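PDB 3QAT: malonyl CoA-acyl carrier protein transacylase from Bartonella henselae, which probably transfers the malonyl group from malonyl-CoA to acyl carrier protein, supplying malonyl units for bacterial fatty acid biosynthesis. Local coordinates for residues L85-K90 with A229-L234. Residues are numbered along the deposited sequence; the frame is centred on the assembly and turned at random.
Sequences LNVEKK and APIVPL
Val87 meets Ile231 where the single turn of helix 87-90 leans on the loop before strand 234-235. That turn starts at Asn86, the N-cap residue: its OD1 accepts from Lys89 N at 3.0 Å, the donor lying 39° out of the carbonyl plane.

The side chains of Val87 and Ile231 cross at about a right angle, with CG1 of Val87 3.7 Å from CD1 of Ile231. With CG1 placed anti to its own backbone N (chi1 169°), Val87 also brings this methyl within 4.4 Å of CG2 of Val232, a looser apolar touch.

Glu88 offers its backbone and the base of its side chain. The Ile231 CD1 methyl that touches Val87 CG1 also lies 3.5 Å from Glu88 N and against Glu88 CB, serving both residues. Ile231 reaches them with CG1 set between its backbone N and carbonyl carbon (chi1 64°). Val232 adds CG1, 3.7 Å from Glu88 CA. The Glu88 chain runs on extended, and its carboxylate joins the loop through a water that donates a 2.7 Å bond to Ile231 O and a weak one to Glu88 OE2. The water joins the two exposed residues, Glu88 and Ile231, while the two valines are buried.

Lys90 turns away from the loop, its NZ hydrogen-bonded to Leu316 O at the C-terminal end of helix 306-316. Val87 also touches Glu81 of helix 62-82. The contact is apolar packing within the acyl transferase domain, beside the parallel sheet, where Pro233 bonds by its backbone to Val94 of edge strand 93-96.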
loop_
_atom_site.group_PDB
_atom_site.type_symbol
_atom_site.label_atom_id
_atom_site.label_comp_id
_atom_site.label_asym_id
_atom_site.label_seq_id
_atom_site.Cartn_x
_atom_site.Cartn_y
_atom_site.Cartn_z
ATOM N N LEU A 85 -9.572 -2.017 21.302
ATOM C CA LEU A 85 -9.784 -2.783 20.081
ATOM C C LEU A 85 -9.133 -4.156 20.176
ATOM O O LEU A 85 -7.949 -4.265 20.486
ATOM C CB LEU A 85 -9.228 -2.048 18.835
ATOM C CG LEU A 85 -9.290 -2.834 17.516
ATOM C CD1 LEU A 85 -10.748 -3.022 17.014
ATOM C CD2 LEU A 85 -8.381 -2.167 16.463
ATOM N N ASN A 86 -9.930 -5.189 19.915
ATOM C CA ASN A 86 -9.425 -6.531 19.663
ATOM C C ASN A 86 -9.669 -6.796 18.184
ATOM O O ASN A 86 -10.807 -6.972 17.750
ATOM C CB ASN A 86 -10.162 -7.565 20.533
ATOM C CG ASN A 86 -9.606 -8.972 20.379
ATOM O OD1 ASN A 86 -9.470 -9.498 19.268
ATOM N ND2 ASN A 86 -9.309 -9.610 21.511
ATOM N N VAL A 87 -8.585 -6.774 17.410
ATOM C CA VAL A 87 -8.676 -6.925 15.963
ATOM C C VAL A 87 -9.382 -8.235 15.581
ATOM O O VAL A 87 -10.279 -8.234 14.730
ATOM C CB VAL A 87 -7.265 -6.841 15.307
ATOM C CG1 VAL A 87 -7.317 -7.264 13.848
ATOM C CG2 VAL A 87 -6.703 -5.451 15.445
ATOM N N GLU A 88 -8.988 -9.337 16.226
ATOM C CA GLU A 88 -9.490 -10.652 15.855
ATOM C C GLU A 88 -11.003 -10.714 16.056
ATOM O O GLU A 88 -11.726 -11.348 15.284
ATOM C CB GLU A 88 -8.771 -11.740 16.665
ATOM C CG GLU A 88 -9.259 -13.142 16.385
ATOM C CD GLU A 88 -8.489 -14.199 17.170
ATOM O OE1 GLU A 88 -7.569 -13.839 17.944
ATOM O OE2 GLU A 88 -8.808 -15.393 17.007
ATOM N N LYS A 89 -11.476 -10.003 17.077
ATOM C CA LYS A 89 -12.895 -9.988 17.398
ATOM C C LYS A 89 -13.715 -9.031 16.537
ATOM O O LYS A 89 -14.896 -9.298 16.278
ATOM C CB LYS A 89 -13.101 -9.678 18.885
ATOM C CG LYS A 89 -12.740 -10.839 19.814
ATOM C CD LYS A 89 -13.068 -10.486 21.262
ATOM C CE LYS A 89 -13.184 -11.731 22.145
ATOM N NZ LYS A 89 -11.885 -12.466 22.226
ATOM N N LYS A 90 -13.098 -7.933 16.083
ATOM C CA LYS A 90 -13.865 -6.815 15.498
ATOM C C LYS A 90 -13.675 -6.567 14.009
ATOM O O LYS A 90 -14.467 -5.847 13.395
ATOM C CB LYS A 90 -13.561 -5.513 16.244
ATOM C CG LYS A 90 -14.000 -5.516 17.700
ATOM C CD LYS A 90 -15.528 -5.553 17.789
ATOM C CE LYS A 90 -15.994 -5.318 19.201
ATOM N NZ LYS A 90 -17.479 -5.350 19.258
ATOM N N ALA A 229 0.783 -17.057 11.215
ATOM C CA ALA A 229 -0.472 -16.856 10.469
ATOM C C ALA A 229 -1.170 -15.605 11.004
ATOM O O ALA A 229 -1.253 -15.404 12.225
ATOM C CB ALA A 229 -1.411 -18.100 10.615
ATOM N N PRO A 230 -1.679 -14.741 10.104
ATOM C CA PRO A 230 -2.387 -13.556 10.609
ATOM C C PRO A 230 -3.666 -13.929 11.362
ATOM O O PRO A 230 -4.311 -14.940 11.031
ATOM C CB PRO A 230 -2.729 -12.774 9.329
ATOM C CG PRO A 230 -2.847 -13.845 8.273
ATOM C CD PRO A 230 -1.729 -14.843 8.637
ATOM N N ILE A 231 -4.028 -13.125 12.357
ATOM C CA ILE A 231 -5.184 -13.439 13.220
ATOM C C ILE A 231 -6.539 -13.249 12.511
ATOM O O ILE A 231 -7.567 -13.837 12.921
ATOM C CB ILE A 231 -5.155 -12.626 14.531
ATOM C CG1 ILE A 231 -5.287 -11.132 14.217
ATOM C CG2 ILE A 231 -3.910 -12.990 15.365
ATOM C CD1 ILE A 231 -5.732 -10.301 15.329
ATOM N N VAL A 232 -6.538 -12.421 11.462
ATOM C CA VAL A 232 -7.659 -12.338 10.504
ATOM C C VAL A 232 -7.041 -12.367 9.107
ATOM O O VAL A 232 -5.876 -12.005 8.974
ATOM C CB VAL A 232 -8.576 -11.106 10.721
ATOM C CG1 VAL A 232 -9.076 -11.044 12.168
ATOM C CG2 VAL A 232 -7.899 -9.807 10.343
ATOM N N PRO A 233 -7.789 -12.823 8.080
ATOM C CA PRO A 233 -7.132 -13.040 6.798
ATOM C C PRO A 233 -6.725 -11.754 6.093
ATOM O O PRO A 233 -7.388 -10.720 6.234
ATOM C CB PRO A 233 -8.205 -13.749 5.952
ATOM C CG PRO A 233 -9.175 -14.325 6.941
ATOM C CD PRO A 233 -9.178 -13.356 8.084
ATOM N N LEU A 234 -5.649 -11.876 5.327
ATOM C CA LEU A 234 -5.232 -10.810 4.423
ATOM C C LEU A 234 -5.858 -11.003 3.037
ATOM O O LEU A 234 -5.713 -12.085 2.430
ATOM C CB LEU A 234 -3.712 -10.875 4.309
ATOM C CG LEU A 234 -3.106 -9.870 3.312
ATOM C CD1 LEU A 234 -3.029 -8.461 3.919
ATOM C CD2 LEU A 234 -1.737 -10.350 2.796
HETATM O O HOH W 1 -7.233 -16.210 14.223
#